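Local coordinates for chitin binding protein (Enterococcus faecalis, PDB 4A02) that cleaves the glycosidic bonds of crystalline alpha- and beta-chitin by oxidation, using a copper ion, dioxygen and a reductant, at residues 33-38 against 157-162; 59-64 against 98-103; 75-80 against 129-134; 92-97 against 145-150. One frame throughout, in Å; residues are numbered along the deposited sequence. Where two conformers were deposited one is given.

Contact 1: 33-38 against 157-162; sequences QSIEAP and FYQAID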
loop_
_atom_site.group_PDB
_atom_site.type_symbol
_atom_site.label_atom_id
_atom_site.label_comp_id
_atom_site.label_asym_id
_atom_site.label_seq_id
_atom_site.Cartn_x
_atom_site.Cartn_y
_atom_site.Cartn_z
ATOM N N GLN A 33 2.313 9.669 4.927
ATOM C CA GLN A 33 1.040 9.419 5.575
ATOM C C GLN A 33 -0.154 10.043 4.868
ATOM O O GLN A 33 -1.301 9.855 5.322
ATOM C CB GLN A 33 1.067 9.933 7.020
ATOM C CG GLN A 33 1.051 11.448 7.181
ATOM C CD GLN A 33 2.368 12.125 7.119
ATOM O OE1 GLN A 33 3.378 11.580 6.622
ATOM N NE2 GLN A 33 2.428 13.371 7.581
ATOM N N SER A 34 0.069 10.810 3.796
ATOM C CA SER A 34 -0.960 11.686 3.235
ATOM C C SER A 34 -1.527 11.248 1.904
ATOM O O SER A 34 -2.029 12.085 1.136
ATOM C CB SER A 34 -0.432 13.120 3.183
ATOM O OG SER A 34 -0.035 13.531 4.447
ATOM N N ILE A 35 -1.509 9.943 1.619
ATOM C CA ILE A 35 -1.990 9.441 0.347
ATOM C C ILE A 35 -3.490 9.107 0.505
ATOM O O ILE A 35 -3.924 7.972 0.647
ATOM C CB ILE A 35 -1.155 8.298 -0.199
ATOM C CG1 ILE A 35 0.313 8.706 -0.218
ATOM C CG2 ILE A 35 -1.649 7.899 -1.569
ATOM C CD1 ILE A 35 1.251 7.618 -0.710
ATOM N N GLU A 36 -4.269 10.195 0.509
ATOM C CA GLU A 36 -5.674 10.233 0.887
ATOM C C GLU A 36 -6.539 10.513 -0.360
ATOM O O GLU A 36 -6.321 11.551 -1.011
ATOM C CB GLU A 36 -5.923 11.337 1.946
ATOM C CG GLU A 36 -7.317 11.357 2.458
ATOM C CD GLU A 36 -7.604 12.413 3.463
ATOM O OE1 GLU A 36 -6.710 13.240 3.805
ATOM O OE2 GLU A 36 -8.723 12.432 4.031
ATOM N N ALA A 37 -7.531 9.686 -0.633
ATOM C CA ALA A 37 -8.439 9.897 -1.754
ATOM C C ALA A 37 -9.774 9.329 -1.412
ATOM O O ALA A 37 -9.894 8.531 -0.456
ATOM C CB ALA A 37 -7.882 9.284 -3.033
ATOM N N PRO A 38 -10.828 9.649 -2.162
ATOM C CA PRO A 38 -12.126 9.074 -1.854
ATOM C C PRO A 38 -12.064 7.539 -1.843
ATOM O O PRO A 38 -11.305 6.931 -2.595
ATOM C CB PRO A 38 -13.025 9.574 -2.979
ATOM C CG PRO A 38 -12.402 10.907 -3.366
ATOM C CD PRO A 38 -10.905 10.603 -3.285
ATOM N N PHE A 157 -6.899 5.793 2.824
ATOM C CA PHE A 157 -5.457 5.928 2.634
ATOM C C PHE A 157 -4.942 4.713 1.896
ATOM O O PHE A 157 -5.247 3.573 2.261
ATOM C CB PHE A 157 -4.735 6.119 3.986
ATOM C CG PHE A 157 -5.039 7.461 4.566
ATOM C CD1 PHE A 157 -6.257 7.698 5.211
ATOM C CD2 PHE A 157 -4.176 8.548 4.411
ATOM C CE1 PHE A 157 -6.598 8.957 5.647
ATOM C CE2 PHE A 157 -4.497 9.798 4.840
ATOM C CZ PHE A 157 -5.724 10.026 5.433
ATOM N N TYR A 158 -4.184 4.962 0.825
ATOM C CA TYR A 158 -3.811 3.946 -0.146
ATOM C C TYR A 158 -2.317 3.737 -0.135
ATOM O O TYR A 158 -1.547 4.686 -0.258
ATOM C CB TYR A 158 -4.254 4.405 -1.540
ATOM C CG TYR A 158 -5.766 4.493 -1.741
ATOM C CD1 TYR A 158 -6.478 5.634 -1.428
ATOM C CD2 TYR A 158 -6.466 3.391 -2.265
ATOM C CE1 TYR A 158 -7.855 5.681 -1.624
ATOM C CE2 TYR A 158 -7.816 3.449 -2.485
ATOM C CZ TYR A 158 -8.516 4.607 -2.163
ATOM O OH TYR A 158 -9.880 4.597 -2.397
ATOM N N GLN A 159 -1.913 2.471 0.020
ATOM C CA GLN A 159 -0.502 2.114 0.227
ATOM C C GLN A 159 -0.094 0.961 -0.683
ATOM O O GLN A 159 -0.384 -0.202 -0.425
ATOM C CB GLN A 159 -0.291 1.742 1.691
ATOM C CG GLN A 159 -0.420 2.936 2.616
ATOM C CD GLN A 159 0.839 3.786 2.595
ATOM O OE1 GLN A 159 1.894 3.302 3.011
ATOM N NE2 GLN A 159 0.754 5.019 2.150
ATOM N N ALA A 160 0.648 1.313 -1.746
ATOM C CA ALA A 160 1.335 0.313 -2.552
ATOM C C ALA A 160 2.603 -0.148 -1.851
ATOM O O ALA A 160 3.364 0.677 -1.330
ATOM C CB ALA A 160 1.691 0.917 -3.912
ATOM N N ILE A 161 2.826 -1.457 -1.865
ATOM C CA ILE A 161 3.946 -2.109 -1.161
ATOM C C ILE A 161 4.606 -3.067 -2.126
ATOM O O ILE A 161 3.955 -3.973 -2.662
ATOM C CB ILE A 161 3.400 -2.875 0.057
ATOM C CG1 ILE A 161 2.602 -1.991 1.029
ATOM C CG2 ILE A 161 4.529 -3.608 0.783
ATOM C CD1 ILE A 161 1.425 -2.669 1.597
ATOM N N ASP A 162 5.896 -2.873 -2.397
ATOM C CA ASP A 162 6.658 -3.721 -3.301
ATOM C C ASP A 162 7.282 -4.891 -2.534
ATOM O O ASP A 162 7.985 -4.660 -1.537
ATOM C CB ASP A 162 7.771 -2.896 -3.948
ATOM C CG ASP A 162 7.236 -1.750 -4.762
ATOM O OD1 ASP A 162 6.727 -2.033 -5.892
ATOM O OD2 ASP A 162 7.306 -0.591 -4.301
#
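The ring of Phe157 carries Glu36 on one face and has Ser34 CA at its edge. Glu36 CA sits 4.1 Å above the ring plane of Phe157, displaced toward the rim. The Glu36 chain is extended, with CG anti to the backbone N (chi1 -175°), which lays CG and the carboxylate along the CZ end of the ring. CB and CG of Glu36 pack on Phe157 CE2 and CZ, and Glu36 CD lies 3.6 Å from Phe157 CZ. The carboxylate lies at 27° to the ring. Its OE2 is bonded to Asn155. Gln33 O comes obliquely to the same ring, 3.2 Å from Phe157 CE2.

The Tyr158 ring is met at its edge. Ala37 O lies there in the ring plane, 3.7 Å from Tyr158 CE1. Tyr158 OH donates to Pro38 O at 2.7 Å, tilted 23° from the carbonyl plane, and also bonds to Thr41. In the backbone, Tyr158 N donates to Ile35 O over 3.0 Å. Ile35 is the centre of an inverse gamma turn.

Glu36 and Phe157 form an antiparallel non-hydrogen-bonded pair, where short strand 36-38 joins the edge of strand 155-165. The Phe157 ring also meets that of His1, a copper ligand. This aromatic packing beside the N-terminal histidine belongs to the copper site of an AA10 lytic polysaccharide monooxygenase.

Contact 2: 59-64 against 98-103; sequences DEQTAT and NGWNPN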
loop_
_atom_site.group_PDB
_atom_site.type_symbol
_atom_site.label_atom_id
_atom_site.label_comp_id
_atom_site.label_asym_id
_atom_site.label_seq_id
_atom_site.Cartn_x
_atom_site.Cartn_y
_atom_site.Cartn_z
ATOM N N ASP A 59 3.795 6.650 -9.018
ATOM C CA ASP A 59 3.161 5.875 -10.046
ATOM C C ASP A 59 4.138 5.379 -11.084
ATOM O O ASP A 59 3.738 4.579 -11.956
ATOM C CB ASP A 59 2.065 6.699 -10.717
ATOM C CG ASP A 59 0.949 7.069 -9.772
ATOM O OD1 ASP A 59 0.537 6.219 -8.968
ATOM O OD2 ASP A 59 0.468 8.242 -9.871
ATOM N N GLU A 60 5.385 5.797 -11.035
ATOM C CA GLU A 60 6.369 5.252 -11.958
ATOM C C GLU A 60 6.481 3.750 -11.692
ATOM O O GLU A 60 6.263 3.267 -10.592
ATOM C CB GLU A 60 7.699 6.000 -11.774
ATOM C CG GLU A 60 7.526 7.447 -12.229
ATOM C CD GLU A 60 8.707 8.355 -12.033
ATOM O OE1 GLU A 60 9.836 7.849 -11.848
ATOM O OE2 GLU A 60 8.484 9.594 -12.114
ATOM N N GLN A 61 6.803 3.001 -12.752
ATOM C CA GLN A 61 6.773 1.544 -12.638
ATOM C C GLN A 61 7.749 0.932 -13.638
ATOM O O GLN A 61 7.521 0.956 -14.850
ATOM C CB GLN A 61 5.348 1.026 -12.866
ATOM C CG GLN A 61 5.161 -0.441 -12.538
ATOM C CD GLN A 61 5.596 -0.801 -11.140
ATOM O OE1 GLN A 61 5.001 -0.325 -10.165
ATOM N NE2 GLN A 61 6.610 -1.650 -11.001
ATOM N N THR A 62 8.851 0.423 -13.103
ATOM C CA THR A 62 9.800 -0.391 -13.845
ATOM C C THR A 62 10.178 -1.550 -12.943
ATOM O O THR A 62 9.958 -1.518 -11.733
ATOM C CB THR A 62 11.081 0.350 -14.304
ATOM O OG1 THR A 62 11.923 0.433 -13.167
ATOM C CG2 THR A 62 10.795 1.733 -14.832
ATOM N N ALA A 63 10.833 -2.555 -13.531
ATOM C CA ALA A 63 11.257 -3.694 -12.730
ATOM C C ALA A 63 12.309 -3.356 -11.706
ATOM O O ALA A 63 12.473 -4.122 -10.732
ATOM C CB ALA A 63 11.820 -4.779 -13.683
ATOM N N THR A 64 13.036 -2.290 -11.848
ATOM C CA THR A 64 14.125 -1.913 -10.967
ATOM C C THR A 64 13.865 -0.615 -10.186
ATOM O O THR A 64 14.729 -0.212 -9.399
ATOM C CB THR A 64 15.445 -1.805 -11.711
ATOM O OG1 THR A 64 15.350 -0.839 -12.719
ATOM C CG2 THR A 64 15.783 -3.174 -12.326
ATOM N N ASN A 98 0.375 -13.241 -10.671
ATOM C CA ASN A 98 1.572 -13.630 -11.407
ATOM C C ASN A 98 1.425 -13.226 -12.862
ATOM O O ASN A 98 0.370 -13.418 -13.480
ATOM C CB ASN A 98 1.806 -15.145 -11.339
ATOM C CG ASN A 98 2.385 -15.645 -10.058
ATOM O OD1 ASN A 98 3.002 -14.897 -9.258
ATOM N ND2 ASN A 98 2.256 -16.931 -9.853
ATOM N N GLY A 99 2.502 -12.685 -13.426
ATOM C CA GLY A 99 2.532 -12.274 -14.831
ATOM C C GLY A 99 2.152 -10.861 -15.100
ATOM O O GLY A 99 2.204 -10.427 -16.249
ATOM N N TRP A 100 1.767 -10.085 -14.074
ATOM C CA TRP A 100 1.595 -8.677 -14.225
ATOM C C TRP A 100 2.893 -8.057 -14.752
ATOM O O TRP A 100 3.983 -8.565 -14.539
ATOM C CB TRP A 100 1.144 -8.038 -12.906
ATOM C CG TRP A 100 2.272 -7.896 -11.903
ATOM C CD1 TRP A 100 2.838 -8.881 -11.142
ATOM C CD2 TRP A 100 2.976 -6.682 -11.592
ATOM N NE1 TRP A 100 3.868 -8.369 -10.395
ATOM C CE2 TRP A 100 3.948 -7.014 -10.629
ATOM C CE3 TRP A 100 2.872 -5.358 -12.015
ATOM C CZ2 TRP A 100 4.811 -6.064 -10.097
ATOM C CZ3 TRP A 100 3.720 -4.410 -11.475
ATOM C CH2 TRP A 100 4.668 -4.774 -10.523
ATOM N N ASN A 101 2.749 -6.918 -15.434
ATOM C CA ASN A 101 3.902 -6.340 -16.133
ATOM C C ASN A 101 4.556 -5.260 -15.252
ATOM O O ASN A 101 3.948 -4.197 -15.031
ATOM C CB ASN A 101 3.444 -5.743 -17.467
ATOM C CG ASN A 101 4.611 -5.387 -18.318
ATOM O OD1 ASN A 101 5.618 -4.868 -17.848
ATOM N ND2 ASN A 101 4.461 -5.600 -19.610
ATOM N N PRO A 102 5.759 -5.500 -14.743
ATOM C CA PRO A 102 6.372 -4.575 -13.816
ATOM C C PRO A 102 6.939 -3.332 -14.464
ATOM O O PRO A 102 7.484 -2.474 -13.772
ATOM C CB PRO A 102 7.482 -5.423 -13.178
ATOM C CG PRO A 102 7.906 -6.316 -14.327
ATOM C CD PRO A 102 6.610 -6.687 -14.971
ATOM N N ASN A 103 6.828 -3.222 -15.800
ATOM C CA ASN A 103 7.245 -2.086 -16.577
ATOM C C ASN A 103 6.099 -1.279 -17.159
ATOM O O ASN A 103 6.338 -0.445 -18.036
ATOM C CB ASN A 103 8.230 -2.523 -17.666
ATOM C CG ASN A 103 9.477 -3.096 -17.055
ATOM O OD1 ASN A 103 10.193 -2.385 -16.339
ATOM N ND2 ASN A 103 9.802 -4.371 -17.304
#
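Gln61 and Trp100 meet at about a right angle. The Gln61 amide stands at the edge of the indole, near its plane, and the amide and ring planes are 74° apart. Gln61 NE2 lies 3.7 Å from Trp100 CH2. The Gln61 chain leaves with CG anti to the backbone N (chi1 -170°) and then bends at chi2, which turns the amide toward Pro102. Gln61 NE2 donates to Pro102 O at 3.0 Å. The bond is fairly straight, 161° at the hydrogen, and the acceptor lies almost in the amide plane. The same NE2 is bonded to Tyr141 OH, so two partners fix how the amide is turned. Gln61 CG also rests against Pro102 O, at 3.3 Å.

Asn103 reaches back to the other loop by its side-chain oxygen. Ala63 N donates to Asn103 OD1 at 2.9 Å, coming from above the carbonyl plane and not along a lone pair. Asn103 OD1 also lies 3.2 Å from Thr62 CA. Ala63 CB packs loosely on Pro102 CG, 4.3 Å away.

Each loop is also braced by a local turn. Thr62 OG1 accepts from Thr64 N in an ST turn. Asn103 N donates to Asn101 OD1, in the plane of that carbonyl, closing an Asx turn.

Trp100 NE1 is bonded to Tyr141 O, and the two rings meet edge-to-face. This surface contact thus ties the loop between strands 36-38 and 69-71 to the loop between strands 88-96 and 111-120, next to the start of strand 142-150.

Contact 3: 75-80 against 129-134; sequences PLDITW and KQTINI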
loop_
_atom_site.group_PDB
_atom_site.type_symbol
_atom_site.label_atom_id
_atom_site.label_comp_id
_atom_site.label_asym_id
_atom_site.label_seq_id
_atom_site.Cartn_x
_atom_site.Cartn_y
_atom_site.Cartn_z
ATOM N N PRO A 75 0.538 -16.760 5.445
ATOM C CA PRO A 75 0.217 -15.627 6.307
ATOM C C PRO A 75 1.343 -14.630 6.389
ATOM O O PRO A 75 2.494 -14.988 6.607
ATOM C CB PRO A 75 -0.100 -16.286 7.656
ATOM C CG PRO A 75 -0.483 -17.694 7.298
ATOM C CD PRO A 75 0.378 -18.065 6.121
ATOM N N LEU A 76 0.992 -13.355 6.231
ATOM C CA LEU A 76 1.932 -12.234 6.291
ATOM C C LEU A 76 1.392 -11.255 7.330
ATOM O O LEU A 76 0.244 -10.793 7.226
ATOM C CB LEU A 76 2.022 -11.531 4.937
ATOM C CG LEU A 76 2.870 -10.237 4.950
ATOM C CD1 LEU A 76 4.328 -10.520 5.179
ATOM C CD2 LEU A 76 2.665 -9.521 3.622
ATOM N N ASP A 77 2.223 -10.901 8.315
ATOM C CA ASP A 77 1.869 -9.871 9.261
ATOM C C ASP A 77 2.177 -8.508 8.625
ATOM O O ASP A 77 3.310 -8.256 8.214
ATOM C CB ASP A 77 2.628 -10.072 10.548
ATOM C CG ASP A 77 2.195 -11.288 11.341
ATOM O OD1 ASP A 77 1.078 -11.821 11.106
ATOM O OD2 ASP A 77 2.990 -11.756 12.189
ATOM N N ILE A 78 1.170 -7.673 8.558
ATOM C CA ILE A 78 1.295 -6.370 7.881
ATOM C C ILE A 78 0.898 -5.286 8.900
ATOM O O ILE A 78 -0.175 -5.451 9.509
ATOM C CB ILE A 78 0.472 -6.428 6.586
ATOM C CG1 ILE A 78 0.649 -5.169 5.781
ATOM C CG2 ILE A 78 -1.006 -6.764 6.802
ATOM C CD1 ILE A 78 0.429 -5.338 4.283
ATOM N N THR A 79 1.787 -4.290 9.190
ATOM C CA THR A 79 1.668 -3.285 10.240
ATOM C C THR A 79 1.524 -1.898 9.646
ATOM O O THR A 79 2.371 -1.495 8.827
ATOM C CB THR A 79 2.866 -3.322 11.173
ATOM O OG1 THR A 79 2.945 -4.597 11.791
ATOM C CG2 THR A 79 2.788 -2.293 12.320
ATOM N N TRP A 80 0.506 -1.188 10.080
ATOM C CA TRP A 80 0.336 0.232 9.810
ATOM C C TRP A 80 0.893 1.063 10.968
ATOM O O TRP A 80 0.821 0.661 12.128
ATOM C CB TRP A 80 -1.108 0.627 9.590
ATOM C CG TRP A 80 -1.778 0.097 8.378
ATOM C CD1 TRP A 80 -2.194 -1.180 8.142
ATOM C CD2 TRP A 80 -2.164 0.859 7.215
ATOM N NE1 TRP A 80 -2.801 -1.269 6.904
ATOM C CE2 TRP A 80 -2.799 -0.020 6.327
ATOM C CE3 TRP A 80 -2.019 2.209 6.855
ATOM C CZ2 TRP A 80 -3.306 0.409 5.102
ATOM C CZ3 TRP A 80 -2.508 2.637 5.648
ATOM C CH2 TRP A 80 -3.148 1.735 4.761
ATOM N N LYS A 129 -1.541 -4.017 13.689
ATOM C CA LYS A 129 -0.943 -5.266 13.131
ATOM C C LYS A 129 -2.089 -6.174 12.715
ATOM O O LYS A 129 -2.999 -6.459 13.508
ATOM C CB LYS A 129 0.028 -6.081 14.047
ATOM C CG LYS A 129 0.755 -7.334 13.363
ATOM C CD LYS A 129 1.808 -7.973 14.207
ATOM C CE LYS A 129 1.121 -9.034 15.085
ATOM N NZ LYS A 129 1.869 -9.168 16.363
ATOM N N GLN A 130 -2.049 -6.623 11.473
ATOM C CA GLN A 130 -3.033 -7.514 10.874
ATOM C C GLN A 130 -2.319 -8.611 10.169
ATOM O O GLN A 130 -1.128 -8.530 9.941
ATOM C CB GLN A 130 -3.912 -6.773 9.906
ATOM C CG GLN A 130 -4.650 -5.660 10.617
ATOM C CD GLN A 130 -5.525 -4.843 9.704
ATOM O OE1 GLN A 130 -5.323 -4.686 8.500
ATOM N NE2 GLN A 130 -6.535 -4.260 10.305
ATOM N N THR A 131 -3.021 -9.700 9.857
ATOM C CA THR A 131 -2.451 -10.793 9.131
ATOM C C THR A 131 -3.269 -11.076 7.884
ATOM O O THR A 131 -4.486 -11.200 8.013
ATOM C CB THR A 131 -2.361 -12.068 10.010
ATOM O OG1 THR A 131 -1.628 -11.710 11.209
ATOM C CG2 THR A 131 -1.731 -13.213 9.254
ATOM N N ILE A 132 -2.625 -11.155 6.739
ATOM C CA ILE A 132 -3.279 -11.455 5.473
ATOM C C ILE A 132 -2.644 -12.675 4.846
ATOM O O ILE A 132 -1.470 -12.980 5.065
ATOM C CB ILE A 132 -3.253 -10.221 4.530
ATOM C CG1 ILE A 132 -1.820 -9.915 4.057
ATOM C CG2 ILE A 132 -3.931 -9.056 5.172
ATOM C CD1 ILE A 132 -1.788 -8.780 3.048
ATOM N N ASN A 133 -3.384 -13.388 4.010
ATOM C CA ASN A 133 -2.898 -14.591 3.375
ATOM C C ASN A 133 -2.404 -14.305 1.990
ATOM O O ASN A 133 -3.167 -13.985 1.077
ATOM C CB ASN A 133 -3.952 -15.691 3.356
ATOM C CG ASN A 133 -4.278 -16.149 4.751
ATOM O OD1 ASN A 133 -3.355 -16.386 5.541
ATOM N ND2 ASN A 133 -5.553 -16.307 4.989
ATOM N N ILE A 134 -1.089 -14.430 1.773
ATOM C CA ILE A 134 -0.502 -14.297 0.462
ATOM C C ILE A 134 -0.755 -15.584 -0.301
ATOM O O ILE A 134 -0.330 -16.661 0.156
ATOM C CB ILE A 134 0.992 -13.973 0.553
ATOM C CG1 ILE A 134 1.243 -12.719 1.370
ATOM C CG2 ILE A 134 1.620 -13.935 -0.827
ATOM C CD1 ILE A 134 0.587 -11.456 0.841
#
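Leu76 and Ile132 exchange two backbone hydrogen bonds, and so do Ile78 and Gln130. Leu76 N to Ile132 O is 2.7 Å, and Ile78 N to Gln130 O is 2.8 Å. The pair between them, Asp77 with Thr131, is non-hydrogen-bonded. At Asp77 the side chains make the link instead. Thr131 OG1 donates to Asp77 OD1 at 2.7 Å, on the anti side of the carboxylate and 28° out of its plane. The two side chains lie side by side and point the same way. In both, the oxygen-bearing branch is beside the backbone N (Asp77 chi1 -70°, Thr131 chi1 -55°). Lys129 NZ is 5.0 Å from Asp77 OD2, too far for a salt bridge, though its charge may still favour the carboxylate. On this face Pro75 CB packs on Thr131 CG2 at 3.8 Å.

The other face is mostly apolar, with Gln130 among Leu76, Ile78 and Ile132. Leu76 CB meets Ile134 CG1 at 3.8 Å, and in one conformer Ile78 CG2 meets Ile132 CG2 at 4.1 Å.

Further out, Ile78 and Ile132 both touch Tyr93 of strand 88-96, and Gln130 OE1 is bonded to Tyr93 OH. Ile132 and Ile134 reach strand 111-120. Strand 74-82 is the middle of a three-stranded antiparallel sheet. Strand 127-134 borders it here and strand 2-6 lies along its other edge, while the Leu76 face packs on the larger sheet.

Contact 4: 92-97 against 145-150; sequences DYYITK and YAVWGI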
loop_
_atom_site.group_PDB
_atom_site.type_symbol
_atom_site.label_atom_id
_atom_site.label_comp_id
_atom_site.label_asym_id
_atom_site.label_seq_id
_atom_site.Cartn_x
_atom_site.Cartn_y
_atom_site.Cartn_z
ATOM N N ASP A 92 -8.635 -3.125 3.477
ATOM C CA ASP A 92 -8.697 -4.016 2.330
ATOM C C ASP A 92 -7.315 -4.217 1.747
ATOM O O ASP A 92 -6.501 -3.299 1.736
ATOM C CB ASP A 92 -9.606 -3.455 1.232
ATOM C CG ASP A 92 -11.048 -3.363 1.674
ATOM O OD1 ASP A 92 -11.666 -4.424 1.831
ATOM O OD2 ASP A 92 -11.516 -2.257 1.816
ATOM N N TYR A 93 -7.067 -5.426 1.235
ATOM C CA TYR A 93 -5.771 -5.770 0.674
ATOM C C TYR A 93 -5.941 -6.508 -0.628
ATOM O O TYR A 93 -6.773 -7.422 -0.740
ATOM C CB TYR A 93 -4.974 -6.624 1.647
ATOM C CG TYR A 93 -4.657 -5.947 2.946
ATOM C CD1 TYR A 93 -5.564 -5.939 4.006
ATOM C CD2 TYR A 93 -3.467 -5.265 3.137
ATOM C CE1 TYR A 93 -5.255 -5.307 5.186
ATOM C CE2 TYR A 93 -3.174 -4.641 4.313
ATOM C CZ TYR A 93 -4.068 -4.658 5.361
ATOM O OH TYR A 93 -3.690 -4.004 6.506
ATOM N N TYR A 94 -5.104 -6.131 -1.596
ATOM C CA TYR A 94 -5.038 -6.702 -2.932
ATOM C C TYR A 94 -3.616 -7.081 -3.247
ATOM O O TYR A 94 -2.692 -6.460 -2.693
ATOM C CB TYR A 94 -5.543 -5.665 -3.961
ATOM C CG TYR A 94 -6.881 -5.059 -3.681
ATOM C CD1 TYR A 94 -6.994 -3.996 -2.751
ATOM C CD2 TYR A 94 -8.037 -5.485 -4.291
ATOM C CE1 TYR A 94 -8.207 -3.408 -2.477
ATOM C CE2 TYR A 94 -9.285 -4.892 -3.990
ATOM C CZ TYR A 94 -9.328 -3.844 -3.054
ATOM O OH TYR A 94 -10.569 -3.284 -2.777
ATOM N N ILE A 95 -3.382 -8.009 -4.181
ATOM C CA ILE A 95 -2.052 -8.300 -4.627
ATOM C C ILE A 95 -2.074 -8.594 -6.126
ATOM O O ILE A 95 -3.002 -9.254 -6.635
ATOM C CB ILE A 95 -1.375 -9.426 -3.830
ATOM C CG1 ILE A 95 0.111 -9.522 -4.137
ATOM C CG2 ILE A 95 -2.074 -10.756 -4.020
ATOM C CD1 ILE A 95 0.845 -10.486 -3.230
ATOM N N THR A 96 -1.055 -8.143 -6.836
ATOM C CA THR A 96 -0.906 -8.443 -8.234
ATOM C C THR A 96 -0.934 -9.939 -8.492
ATOM O O THR A 96 -0.469 -10.739 -7.675
ATOM C CB THR A 96 0.437 -7.852 -8.766
ATOM O OG1 THR A 96 1.479 -8.118 -7.836
ATOM C CG2 THR A 96 0.353 -6.363 -8.970
ATOM N N LYS A 97 -1.460 -10.308 -9.654
ATOM C CA LYS A 97 -1.412 -11.661 -10.185
ATOM C C LYS A 97 -0.036 -11.954 -10.746
ATOM O O LYS A 97 0.629 -11.085 -11.318
ATOM C CB LYS A 97 -2.481 -11.804 -11.284
ATOM C CG LYS A 97 -3.869 -11.527 -10.798
ATOM C CD LYS A 97 -4.844 -11.336 -11.941
ATOM C CE LYS A 97 -5.467 -12.535 -12.221
ATOM N NZ LYS A 97 -6.733 -12.812 -11.531
ATOM N N TYR A 145 -1.505 -3.916 -2.435
ATOM C CA TYR A 145 -2.187 -2.639 -2.341
ATOM C C TYR A 145 -3.085 -2.691 -1.104
ATOM O O TYR A 145 -3.987 -3.507 -1.040
ATOM C CB TYR A 145 -2.991 -2.339 -3.570
ATOM C CG TYR A 145 -3.385 -0.910 -3.793
ATOM C CD1 TYR A 145 -2.437 0.095 -3.767
ATOM C CD2 TYR A 145 -4.692 -0.574 -4.114
ATOM C CE1 TYR A 145 -2.793 1.435 -4.015
ATOM C CE2 TYR A 145 -5.035 0.743 -4.423
ATOM C CZ TYR A 145 -4.087 1.736 -4.375
ATOM O OH TYR A 145 -4.455 3.003 -4.712
ATOM N N ALA A 146 -2.764 -1.856 -0.133
ATOM C CA ALA A 146 -3.430 -1.833 1.170
ATOM C C ALA A 146 -4.236 -0.548 1.275
ATOM O O ALA A 146 -3.738 0.526 0.970
ATOM C CB ALA A 146 -2.386 -1.898 2.258
ATOM N N VAL A 147 -5.492 -0.676 1.728
ATOM C CA VAL A 147 -6.421 0.450 1.720
ATOM C C VAL A 147 -7.105 0.564 3.064
ATOM O O VAL A 147 -7.875 -0.321 3.478
ATOM C CB VAL A 147 -7.493 0.251 0.615
ATOM C CG1 VAL A 147 -8.382 1.503 0.558
ATOM C CG2 VAL A 147 -6.848 -0.015 -0.721
ATOM N N TRP A 148 -6.838 1.661 3.771
ATOM C CA TRP A 148 -7.413 1.954 5.083
ATOM C C TRP A 148 -8.613 2.887 4.878
ATOM O O TRP A 148 -8.457 4.038 4.506
ATOM C CB TRP A 148 -6.369 2.607 5.951
ATOM C CG TRP A 148 -6.863 3.083 7.279
ATOM C CD1 TRP A 148 -7.859 2.551 8.058
ATOM C CD2 TRP A 148 -6.345 4.183 8.022
ATOM N NE1 TRP A 148 -7.992 3.263 9.198
ATOM C CE2 TRP A 148 -7.074 4.283 9.207
ATOM C CE3 TRP A 148 -5.348 5.142 7.787
ATOM C CZ2 TRP A 148 -6.833 5.273 10.160
ATOM C CZ3 TRP A 148 -5.113 6.103 8.724
ATOM C CH2 TRP A 148 -5.872 6.177 9.897
ATOM N N GLY A 149 -9.823 2.332 5.063
ATOM C CA GLY A 149 -11.050 3.091 4.850
ATOM C C GLY A 149 -11.484 3.792 6.123
ATOM O O GLY A 149 -11.744 3.146 7.134
ATOM N N ILE A 150 -11.566 5.105 6.078
ATOM C CA ILE A 150 -11.829 5.908 7.277
ATOM C C ILE A 150 -13.313 5.854 7.638
ATOM O O ILE A 150 -14.198 5.880 6.783
ATOM C CB ILE A 150 -11.326 7.334 7.048
ATOM C CG1 ILE A 150 -9.827 7.318 6.691
ATOM C CG2 ILE A 150 -11.574 8.237 8.245
ATOM C CD1 ILE A 150 -8.961 6.702 7.720
HETATM O O HOH W 1 -10.761 -0.062 3.016
#
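Tyr94 leans along strand 145-150 from CB outward. Tyr94 CB faces Tyr145 CB across a hydrogen-bonded pair, at 4.2 Å. CG lies beside the backbone N (chi1 -52°), which sends the ring along the partner strand. Tyr94 CD1 then passes Tyr145 O, 3.5 Å away at the ring edge and in the ring plane. Further out, Tyr94 CE1 meets Val147 CG2 at 4.1 Å. The Tyr94 side chain also touches Phe111 and Lys113 of strand 111-120.

The backbones pair through hydrogen bonds. Tyr94 N donates to Tyr145 O and Tyr145 N returns to Tyr94 O. Asp92 and Val147 make the matching pair, with Val147 N to Asp92 O at 2.8 Å.

A water links the ends of that second pair, donating to Asp92 OD2 at 2.6 Å and to Val147 O at 2.9 Å. Asp92 OD1 is held by Lys113 and Ser116. On the opposite face of the sheet, Tyr93 CE2 presses on Ala146 CB at 3.5 Å, and Tyr93 OH bonds to Trp80 NE1.

This is a regular antiparallel pair at the centre of the larger sheet. Tyr93 and Ala146 face the three-stranded sheet, as expected in the beta-sandwich, fibronectin-like core of AA10 monooxygenases.

Contacts 1 and 4 belong to the six-stranded sheet and contact 3 to the three-stranded one. Contact 2 joins two surface loops. Centres of contacts 1 and 4 are 9 Å apart, since strands 155-165 and 142-150 are neighbours in the sheet. Contact 3 lies about 11 Å from contact 4, centre to centre, and packs on it through Ile78, Trp80 and Tyr93. The centres of contacts 2 and 3 are about 23 Å apart. Along the chain, contact 1 encloses the other three, while contacts 2, 3 and 4 cross one another. Contact 1 thus joins an early segment to the last strand, beside the copper site.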